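Local atomic coordinates of indole-3-pyruvate decarboxylase (Azospirillum brasilense, PDB entry 2NXW), a protein that catalyses the thiamine diphosphate- and magnesium-dependent decarboxylation of indole-3-pyruvate to indole-3-acetaldehyde in auxin biosynthesis. Residues Q37-I42 / L60-L65; T64-P69 / G456-N461; A430-Q435 / L465-I470. All coordinates share one frame; numbering follows the deposited sequence.

Contact 1: residues Q37-I42 / L60-L65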
loop_
_atom_site.group_PDB
_atom_site.type_symbol
_atom_site.label_atom_id
_atom_site.label_comp_id
_atom_site.label_asym_id
_atom_site.label_seq_id
_atom_site.Cartn_x
_atom_site.Cartn_y
_atom_site.Cartn_z
ATOM N N GLN A 37 27.942 11.647 23.197
ATOM C CA GLN A 37 29.222 11.366 23.834
ATOM C C GLN A 37 30.229 10.614 22.978
ATOM O O GLN A 37 31.391 10.464 23.358
ATOM C CB GLN A 37 28.984 10.584 25.126
ATOM C CG GLN A 37 28.136 11.340 26.138
ATOM C CD GLN A 37 27.816 10.521 27.370
ATOM O OE1 GLN A 37 27.172 9.477 27.289
ATOM N NE2 GLN A 37 28.261 10.996 28.525
ATOM N N ALA A 38 29.791 10.131 21.823
ATOM C CA ALA A 38 30.684 9.396 20.947
ATOM C C ALA A 38 30.015 9.199 19.607
ATOM O O ALA A 38 28.829 9.457 19.453
ATOM C CB ALA A 38 31.003 8.037 21.561
ATOM N N MET A 39 30.799 8.768 18.635
ATOM C CA MET A 39 30.253 8.453 17.335
ATOM C C MET A 39 30.808 7.099 16.965
ATOM O O MET A 39 32.026 6.884 16.958
ATOM C CB MET A 39 30.643 9.467 16.272
ATOM C CG MET A 39 29.940 9.147 14.945
ATOM S SD MET A 39 30.017 10.478 13.758
ATOM C CE MET A 39 31.734 10.465 13.507
ATOM N N PHE A 40 29.903 6.167 16.709
ATOM C CA PHE A 40 30.282 4.822 16.311
ATOM C C PHE A 40 30.144 4.759 14.799
ATOM O O PHE A 40 29.267 5.405 14.231
ATOM C CB PHE A 40 29.339 3.801 16.956
ATOM C CG PHE A 40 29.374 3.817 18.449
ATOM C CD1 PHE A 40 30.328 3.063 19.146
ATOM C CD2 PHE A 40 28.489 4.610 19.164
ATOM C CE1 PHE A 40 30.387 3.109 20.535
ATOM C CE2 PHE A 40 28.540 4.666 20.553
ATOM C CZ PHE A 40 29.496 3.911 21.243
ATOM N N GLY A 41 31.003 3.996 14.136
ATOM C CA GLY A 41 30.856 3.897 12.697
ATOM C C GLY A 41 31.803 2.991 11.961
ATOM O O GLY A 41 32.768 2.483 12.531
ATOM N N ILE A 42 31.491 2.759 10.689
ATOM C CA ILE A 42 32.346 1.987 9.795
ATOM C C ILE A 42 32.385 2.832 8.524
ATOM O O ILE A 42 31.348 3.174 7.955
ATOM C CB ILE A 42 31.796 0.563 9.487
ATOM C CG1 ILE A 42 31.935 -0.317 10.734
ATOM C CG2 ILE A 42 32.607 -0.067 8.347
ATOM C CD1 ILE A 42 31.183 -1.629 10.654
ATOM N N LEU A 60 33.889 14.480 18.796
ATOM C CA LEU A 60 33.241 13.361 19.470
ATOM C C LEU A 60 34.211 12.200 19.329
ATOM O O LEU A 60 34.838 12.032 18.283
ATOM C CB LEU A 60 31.920 12.970 18.795
ATOM C CG LEU A 60 30.702 13.890 18.872
ATOM C CD1 LEU A 60 29.551 13.250 18.102
ATOM C CD2 LEU A 60 30.310 14.127 20.323
ATOM N N PRO A 61 34.380 11.404 20.390
ATOM C CA PRO A 61 35.286 10.258 20.325
ATOM C C PRO A 61 34.782 9.367 19.190
ATOM O O PRO A 61 33.583 9.085 19.115
ATOM C CB PRO A 61 35.108 9.610 21.692
ATOM C CG PRO A 61 34.848 10.791 22.580
ATOM C CD PRO A 61 33.882 11.615 21.761
ATOM N N LEU A 62 35.687 8.934 18.317
ATOM C CA LEU A 62 35.314 8.088 17.185
ATOM C C LEU A 62 35.646 6.625 17.453
ATOM O O LEU A 62 36.809 6.267 17.627
ATOM C CB LEU A 62 36.036 8.568 15.921
ATOM C CG LEU A 62 35.855 7.759 14.634
ATOM C CD1 LEU A 62 34.408 7.836 14.165
ATOM C CD2 LEU A 62 36.789 8.312 13.559
ATOM N N HIS A 63 34.612 5.782 17.474
ATOM C CA HIS A 63 34.788 4.359 17.739
ATOM C C HIS A 63 34.335 3.519 16.565
ATOM O O HIS A 63 33.169 3.584 16.165
ATOM C CB HIS A 63 33.968 3.937 18.960
ATOM C CG HIS A 63 34.290 4.704 20.198
ATOM N ND1 HIS A 63 35.586 4.901 20.630
ATOM C CD2 HIS A 63 33.491 5.312 21.104
ATOM C CE1 HIS A 63 35.568 5.600 21.751
ATOM N NE2 HIS A 63 34.313 5.863 22.062
ATOM N N THR A 64 35.239 2.729 16.004
ATOM C CA THR A 64 34.830 1.869 14.904
ATOM C C THR A 64 34.522 0.479 15.429
ATOM O O THR A 64 34.988 0.074 16.501
ATOM C CB THR A 64 35.902 1.781 13.796
ATOM O OG1 THR A 64 37.121 1.235 14.321
ATOM C CG2 THR A 64 36.166 3.171 13.218
ATOM N N LEU A 65 33.678 -0.228 14.690
ATOM C CA LEU A 65 33.325 -1.589 15.046
ATOM C C LEU A 65 33.541 -2.457 13.814
ATOM O O LEU A 65 33.985 -1.968 12.780
ATOM C CB LEU A 65 31.880 -1.637 15.549
ATOM C CG LEU A 65 31.778 -0.937 16.915
ATOM C CD1 LEU A 65 30.337 -0.777 17.331
ATOM C CD2 LEU A 65 32.544 -1.754 17.956
#
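The rings of F40 and H63 lean on each other obliquely, centroids 5.6 Å apart and planes inclined at 45°. F40 CD1 rests on H63 CB at 3.7 Å, and the neighbouring CE1 extends the touch to H63 CD2. That same imidazole carbon, CD2 of H63, packs on the methyl CB of A38 at 3.7 Å. One face of the imidazole has the carbonyl oxygen of P61 above it, displaced toward the rim. L65 CD1 adds an aliphatic contact to F40 CD1, also at a slant. C436 of helix 427-437 packs on both side chains, and A74 of helix 68-82 packs on F40.

The backbones between run parallel: M39 N donates to P61 O (2.8 Å), H63 N to M39 O (2.9 Å, almost straight at 177°), and G41 N to H63 O at 3.0 Å in a more bent bond. This is the pairing of the two strands of a beta-alpha-beta unit, 39-41 and 62-64 joined through helix 48-57, at one edge of the parallel sheet of the N-terminal thiamine diphosphate-binding domain. Strand 62-64 is the outermost strand within this chain, whereas strand 39-41 also bonds to strand 86-90 on its other side.

On the face turned toward helix 48-57, M39 and L62 lie alongside one another. With CG of M39 trans to its backbone N (chi1 -175°) and the thioether folded at its last torsion, the methyl CE swings onto L62 CD1 at 3.8 Å. F50 and A54 of that helix also pack on M39. Past the strands, CG1 of I42 sits 3.3 Å from L65 O, and I42 also touches the bound cofactor.

Contact 2: residues T64-P69 / G456-N461. With TPP (thiamine diphosphate), chain I.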
loop_
_atom_site.group_PDB
_atom_site.type_symbol
_atom_site.label_atom_id
_atom_site.label_comp_id
_atom_site.label_asym_id
_atom_site.label_seq_id
_atom_site.Cartn_x
_atom_site.Cartn_y
_atom_site.Cartn_z
ATOM N N THR A 64 35.239 2.729 16.004
ATOM C CA THR A 64 34.830 1.869 14.904
ATOM C C THR A 64 34.522 0.479 15.429
ATOM O O THR A 64 34.988 0.074 16.501
ATOM C CB THR A 64 35.902 1.781 13.796
ATOM O OG1 THR A 64 37.121 1.235 14.321
ATOM C CG2 THR A 64 36.166 3.171 13.218
ATOM N N LEU A 65 33.678 -0.228 14.690
ATOM C CA LEU A 65 33.325 -1.589 15.046
ATOM C C LEU A 65 33.541 -2.457 13.814
ATOM O O LEU A 65 33.985 -1.968 12.780
ATOM C CB LEU A 65 31.880 -1.637 15.549
ATOM C CG LEU A 65 31.778 -0.937 16.915
ATOM C CD1 LEU A 65 30.337 -0.777 17.331
ATOM C CD2 LEU A 65 32.544 -1.754 17.956
ATOM N N SER A 66 33.250 -3.745 13.918
ATOM C CA SER A 66 33.469 -4.653 12.810
ATOM C C SER A 66 32.389 -4.709 11.743
ATOM O O SER A 66 32.691 -4.745 10.548
ATOM C CB SER A 66 33.649 -6.077 13.343
ATOM O OG SER A 66 34.765 -6.166 14.219
ATOM N N HIS A 67 31.139 -4.722 12.188
ATOM C CA HIS A 67 29.987 -4.897 11.291
ATOM C C HIS A 67 28.927 -3.843 11.621
ATOM O O HIS A 67 28.739 -3.506 12.790
ATOM C CB HIS A 67 29.461 -6.325 11.530
ATOM C CG HIS A 67 28.727 -6.932 10.375
ATOM N ND1 HIS A 67 28.004 -8.101 10.504
ATOM C CD2 HIS A 67 28.637 -6.574 9.071
ATOM C CE1 HIS A 67 27.499 -8.433 9.328
ATOM N NE2 HIS A 67 27.870 -7.527 8.442
ATOM N N GLU A 68 28.225 -3.336 10.599
ATOM C CA GLU A 68 27.244 -2.272 10.839
ATOM C C GLU A 68 26.145 -2.552 11.866
ATOM O O GLU A 68 25.697 -1.624 12.544
ATOM C CB GLU A 68 26.621 -1.779 9.523
ATOM C CG GLU A 68 27.575 -0.939 8.662
ATOM C CD GLU A 68 28.543 -1.745 7.813
ATOM O OE1 GLU A 68 28.469 -2.996 7.793
ATOM O OE2 GLU A 68 29.396 -1.119 7.142
ATOM N N PRO A 69 25.673 -3.812 11.991
ATOM C CA PRO A 69 24.633 -4.018 13.007
ATOM C C PRO A 69 25.134 -3.516 14.362
ATOM O O PRO A 69 24.400 -2.838 15.090
ATOM C CB PRO A 69 24.430 -5.538 12.990
ATOM C CG PRO A 69 24.606 -5.863 11.539
ATOM C CD PRO A 69 25.854 -5.032 11.176
ATOM N N GLY A 456 28.549 -11.588 18.684
ATOM C CA GLY A 456 29.458 -11.661 19.822
ATOM C C GLY A 456 30.904 -11.358 19.450
ATOM O O GLY A 456 31.701 -10.925 20.294
ATOM N N TRP A 457 31.236 -11.577 18.181
ATOM C CA TRP A 457 32.579 -11.363 17.646
ATOM C C TRP A 457 33.047 -9.917 17.768
ATOM O O TRP A 457 34.249 -9.630 17.650
ATOM C CB TRP A 457 32.597 -11.808 16.173
ATOM C CG TRP A 457 31.842 -13.096 15.989
ATOM C CD1 TRP A 457 30.633 -13.259 15.368
ATOM C CD2 TRP A 457 32.194 -14.379 16.525
ATOM N NE1 TRP A 457 30.214 -14.561 15.488
ATOM C CE2 TRP A 457 31.151 -15.269 16.194
ATOM C CE3 TRP A 457 33.287 -14.854 17.265
ATOM C CZ2 TRP A 457 31.164 -16.619 16.574
ATOM C CZ3 TRP A 457 33.302 -16.191 17.651
ATOM C CH2 TRP A 457 32.242 -17.060 17.303
ATOM N N GLU A 458 32.108 -9.010 17.995
ATOM C CA GLU A 458 32.473 -7.610 18.142
ATOM C C GLU A 458 33.396 -7.399 19.342
ATOM O O GLU A 458 34.061 -6.370 19.440
ATOM C CB GLU A 458 31.220 -6.750 18.259
ATOM C CG GLU A 458 30.382 -6.714 16.988
ATOM C CD GLU A 458 31.038 -5.957 15.843
ATOM O OE1 GLU A 458 31.975 -5.166 16.084
ATOM O OE2 GLU A 458 30.591 -6.143 14.691
ATOM N N LEU A 459 33.471 -8.391 20.227
ATOM C CA LEU A 459 34.348 -8.294 21.390
ATOM C C LEU A 459 35.808 -8.146 20.959
ATOM O O LEU A 459 36.642 -7.693 21.750
ATOM C CB LEU A 459 34.181 -9.526 22.284
ATOM C CG LEU A 459 32.885 -9.580 23.099
ATOM C CD1 LEU A 459 32.766 -10.976 23.712
ATOM C CD2 LEU A 459 32.891 -8.509 24.205
ATOM N N GLY A 460 36.125 -8.527 19.723
ATOM C CA GLY A 460 37.492 -8.377 19.240
ATOM C C GLY A 460 37.937 -6.920 19.173
ATOM O O GLY A 460 39.129 -6.630 18.976
ATOM N N ASN A 461 36.995 -5.995 19.325
ATOM C CA ASN A 461 37.299 -4.564 19.293
ATOM C C ASN A 461 37.522 -3.955 20.664
ATOM O O ASN A 461 37.876 -2.779 20.760
ATOM C CB ASN A 461 36.163 -3.806 18.601
ATOM C CG ASN A 461 36.023 -4.197 17.151
ATOM O OD1 ASN A 461 36.917 -3.943 16.342
ATOM N ND2 ASN A 461 34.898 -4.832 16.809
HETATM N "N1'" TPP I . 30.464 -1.815 4.893
HETATM C "C2'" TPP I . 29.972 -2.692 4.007
HETATM C CM2 TPP I . 28.849 -3.629 4.433
HETATM N "N3'" TPP I . 30.456 -2.756 2.764
HETATM C "C4'" TPP I . 31.471 -1.936 2.341
HETATM N "N4'" TPP I . 31.901 -2.000 1.047
HETATM C "C5'" TPP I . 32.050 -1.012 3.269
HETATM C "C6'" TPP I . 31.494 -0.980 4.564
HETATM C "C7'" TPP I . 33.226 -0.046 2.894
HETATM N N3 TPP I . 34.526 -0.758 2.506
HETATM C C2 TPP I . 34.809 -0.916 1.212
HETATM S S1 TPP I . 36.365 -1.696 1.218
HETATM C C5 TPP I . 36.574 -1.795 2.959
HETATM C C4 TPP I . 35.424 -1.180 3.435
HETATM C CM4 TPP I . 35.203 -0.994 4.945
HETATM C C6 TPP I . 37.722 -2.373 3.669
HETATM C C7 TPP I . 37.728 -3.895 3.512
HETATM O O7 TPP I . 38.734 -4.356 4.383
HETATM P PA TPP I . 39.117 -5.867 4.110
HETATM O O1A TPP I . 37.936 -6.793 4.164
HETATM O O2A TPP I . 40.145 -6.241 5.237
HETATM O O3A TPP I . 39.850 -6.077 2.663
HETATM P PB TPP I . 41.085 -5.055 2.232
HETATM O O1B TPP I . 42.088 -4.969 3.391
HETATM O O2B TPP I . 41.733 -5.725 0.995
HETATM O O3B TPP I . 40.566 -3.696 1.867
#
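E458 leaves the 3-10 segment 457-461 and reaches S66 and H67 with its carboxylate. CB and CG carry the chain outward, CG lying beside the backbone N, and the bend at chi2 (-70°) brings CD over to S66 CB at 3.6 Å. OE1 takes the backbone N-H of S66 through its syn lone pair (2.9 Å, 163°) and also lies 3.6 Å from L65 CB. OE2 accepts a weak, bent bond from H67 N at 2.9 Å. One buried carboxylate thus spans two consecutive amides, which probably steadies the backbone just where H67 occupies the N-cap position of helix 68-82. Beside it, N461 ND2 donates nearly in its amide plane to S66 OG (2.9 Å) and a second time to E458 O, which ties the amide to its own turn. S66 OG is also bonded to Q453 of the second subunit, and N461 OD1 to R464. E68, next after H67 in the chain, turns away from E458 and brings OE2 to 2.6 Å from N1' of the thiamine diphosphate, which is also hydrogen-bonded by backbone groups of the second subunit. A glutamate at the aminopyrimidine N1', in a site shared between two subunits, is characteristic of thiamine diphosphate-dependent enzymes.

Contact 3: residues A430-Q435 / L465-I470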
loop_
_atom_site.group_PDB
_atom_site.type_symbol
_atom_site.label_atom_id
_atom_site.label_comp_id
_atom_site.label_asym_id
_atom_site.label_seq_id
_atom_site.Cartn_x
_atom_site.Cartn_y
_atom_site.Cartn_z
ATOM N N ALA A 430 25.630 -3.818 22.421
ATOM C CA ALA A 430 25.062 -2.833 23.341
ATOM C C ALA A 430 25.973 -2.708 24.563
ATOM O O ALA A 430 26.199 -1.604 25.059
ATOM C CB ALA A 430 23.654 -3.243 23.764
ATOM N N GLY A 431 26.492 -3.829 25.055
ATOM C CA GLY A 431 27.390 -3.764 26.195
ATOM C C GLY A 431 28.617 -2.950 25.822
ATOM O O GLY A 431 29.128 -2.171 26.629
ATOM N N ILE A 432 29.091 -3.132 24.596
ATOM C CA ILE A 432 30.264 -2.403 24.116
ATOM C C ILE A 432 29.956 -0.905 23.998
ATOM O O ILE A 432 30.731 -0.062 24.471
ATOM C CB ILE A 432 30.732 -2.983 22.756
ATOM C CG1 ILE A 432 31.424 -4.331 22.987
ATOM C CG2 ILE A 432 31.640 -1.988 22.030
ATOM C CD1 ILE A 432 31.636 -5.142 21.719
ATOM N N GLY A 433 28.824 -0.564 23.390
ATOM C CA GLY A 433 28.474 0.841 23.240
ATOM C C GLY A 433 28.301 1.525 24.581
ATOM O O GLY A 433 28.788 2.647 24.805
ATOM N N ALA A 434 27.604 0.855 25.493
ATOM C CA ALA A 434 27.383 1.426 26.809
ATOM C C ALA A 434 28.708 1.612 27.529
ATOM O O ALA A 434 28.957 2.675 28.102
ATOM C CB ALA A 434 26.455 0.529 27.636
ATOM N N GLN A 435 29.582 0.608 27.502
ATOM C CA GLN A 435 30.834 0.779 28.224
ATOM C C GLN A 435 31.721 1.860 27.595
ATOM O O GLN A 435 32.496 2.512 28.300
ATOM C CB GLN A 435 31.575 -0.560 28.371
ATOM C CG GLN A 435 32.701 -0.440 29.421
ATOM C CD GLN A 435 33.162 -1.748 30.044
ATOM O OE1 GLN A 435 34.285 -1.823 30.582
ATOM N NE2 GLN A 435 32.322 -2.769 30.004
ATOM N N LEU A 465 39.105 -0.172 21.801
ATOM C CA LEU A 465 38.141 0.727 22.419
ATOM C C LEU A 465 38.476 1.021 23.883
ATOM O O LEU A 465 37.896 1.925 24.493
ATOM C CB LEU A 465 36.747 0.114 22.334
ATOM C CG LEU A 465 36.172 -0.055 20.931
ATOM C CD1 LEU A 465 34.940 -0.946 21.014
ATOM C CD2 LEU A 465 35.829 1.313 20.338
ATOM N N GLY A 466 39.403 0.253 24.440
ATOM C CA GLY A 466 39.803 0.453 25.824
ATOM C C GLY A 466 38.762 0.050 26.850
ATOM O O GLY A 466 38.637 0.690 27.890
ATOM N N ILE A 467 38.004 -1.004 26.556
ATOM C CA ILE A 467 36.979 -1.477 27.480
ATOM C C ILE A 467 37.176 -2.966 27.792
ATOM O O ILE A 467 37.874 -3.673 27.055
ATOM C CB ILE A 467 35.555 -1.245 26.917
ATOM C CG1 ILE A 467 35.367 -2.030 25.620
ATOM C CG2 ILE A 467 35.323 0.258 26.703
ATOM C CD1 ILE A 467 33.943 -1.991 25.066
ATOM N N ASP A 468 36.544 -3.426 28.868
ATOM C CA ASP A 468 36.710 -4.808 29.334
ATOM C C ASP A 468 35.436 -5.423 29.911
ATOM O O ASP A 468 35.420 -5.911 31.046
ATOM C CB ASP A 468 37.808 -4.839 30.405
ATOM C CG ASP A 468 37.518 -3.910 31.589
ATOM O OD1 ASP A 468 36.513 -3.174 31.587
ATOM O OD2 ASP A 468 38.321 -3.919 32.538
ATOM N N PRO A 469 34.354 -5.452 29.125
ATOM C CA PRO A 469 33.115 -6.027 29.657
ATOM C C PRO A 469 33.191 -7.499 30.051
ATOM O O PRO A 469 34.061 -8.242 29.571
ATOM C CB PRO A 469 32.112 -5.789 28.520
ATOM C CG PRO A 469 32.971 -5.880 27.293
ATOM C CD PRO A 469 34.219 -5.107 27.697
ATOM N N ILE A 470 32.296 -7.882 30.962
ATOM C CA ILE A 470 32.177 -9.280 31.394
ATOM C C ILE A 470 30.992 -9.787 30.585
ATOM O O ILE A 470 29.934 -9.147 30.548
ATOM C CB ILE A 470 31.840 -9.409 32.890
ATOM C CG1 ILE A 470 33.003 -8.856 33.724
ATOM C CG2 ILE A 470 31.609 -10.889 33.255
ATOM C CD1 ILE A 470 32.710 -8.770 35.230
#
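L465 sets its CD1 methyl against CG2 of I432 at 3.6 Å, the two side chains crossing at about a right angle. G466 then ends helix 462-465 in a Schellman motif, its positive phi of 71° leading out of the helix.

I467 comes next and touches helix 427-437 with both of its branches. Its CG1 stands between the backbone N and the carbonyl carbon (chi1 62°), which sends CD1 onto I432, 3.8 Å from CG2 and close to the carbonyl oxygen of the same residue. The other branch, CG2, lies 3.8 Å from CG of Q435, so I467 is wedged between residues one turn apart on the helix. The place is the C-terminal thiamine diphosphate-binding domain, a parallel sheet flanked by helices. Helix 427-437 precedes strand 443-448 there, and the loop after helix 462-465 completes the crossover from that strand to its parallel neighbour, strand 470-475, which begins right after P469.

At D468 the side-chain amide of Q435 arrives, carried across by an extended chain, and meets the carboxylate with the two planes 67° apart. OD2 of D468 is held by a salt bridge to R530 and a hydrogen bond from G531 N. P469 follows, its CA and CB packed against the end of Q435. An alanine here in place of Q435 is likely to open a gap beside I467 CG2 and P469 CB and to take the amide neighbour from the D468 carboxylate.

How the contacts relate
All three contacts are largely buried; exposed residues touch in contact 1 alone, Q37 and P61, while the touching residues of contact 2 are all buried. Contact 1 is sheet pairing within the N-terminal domain, and contact 3 packs a helix on a crossover within the C-terminal domain, mainly through aliphatic groups. Contact 2 joins these two domains and relies on side-chain hydrogen bonds, mostly to backbone amides. Contacts 1 and 2 share T64 and L65 and both touch the second subunit, while no other chain reaches contact 3. Packing makes the three continuous: L65 CD2 meets L465 CD1 at 4.0 Å, and I432 CD1 lies 3.5 Å from E458 O. The cofactor lies beside contacts 1 and 2.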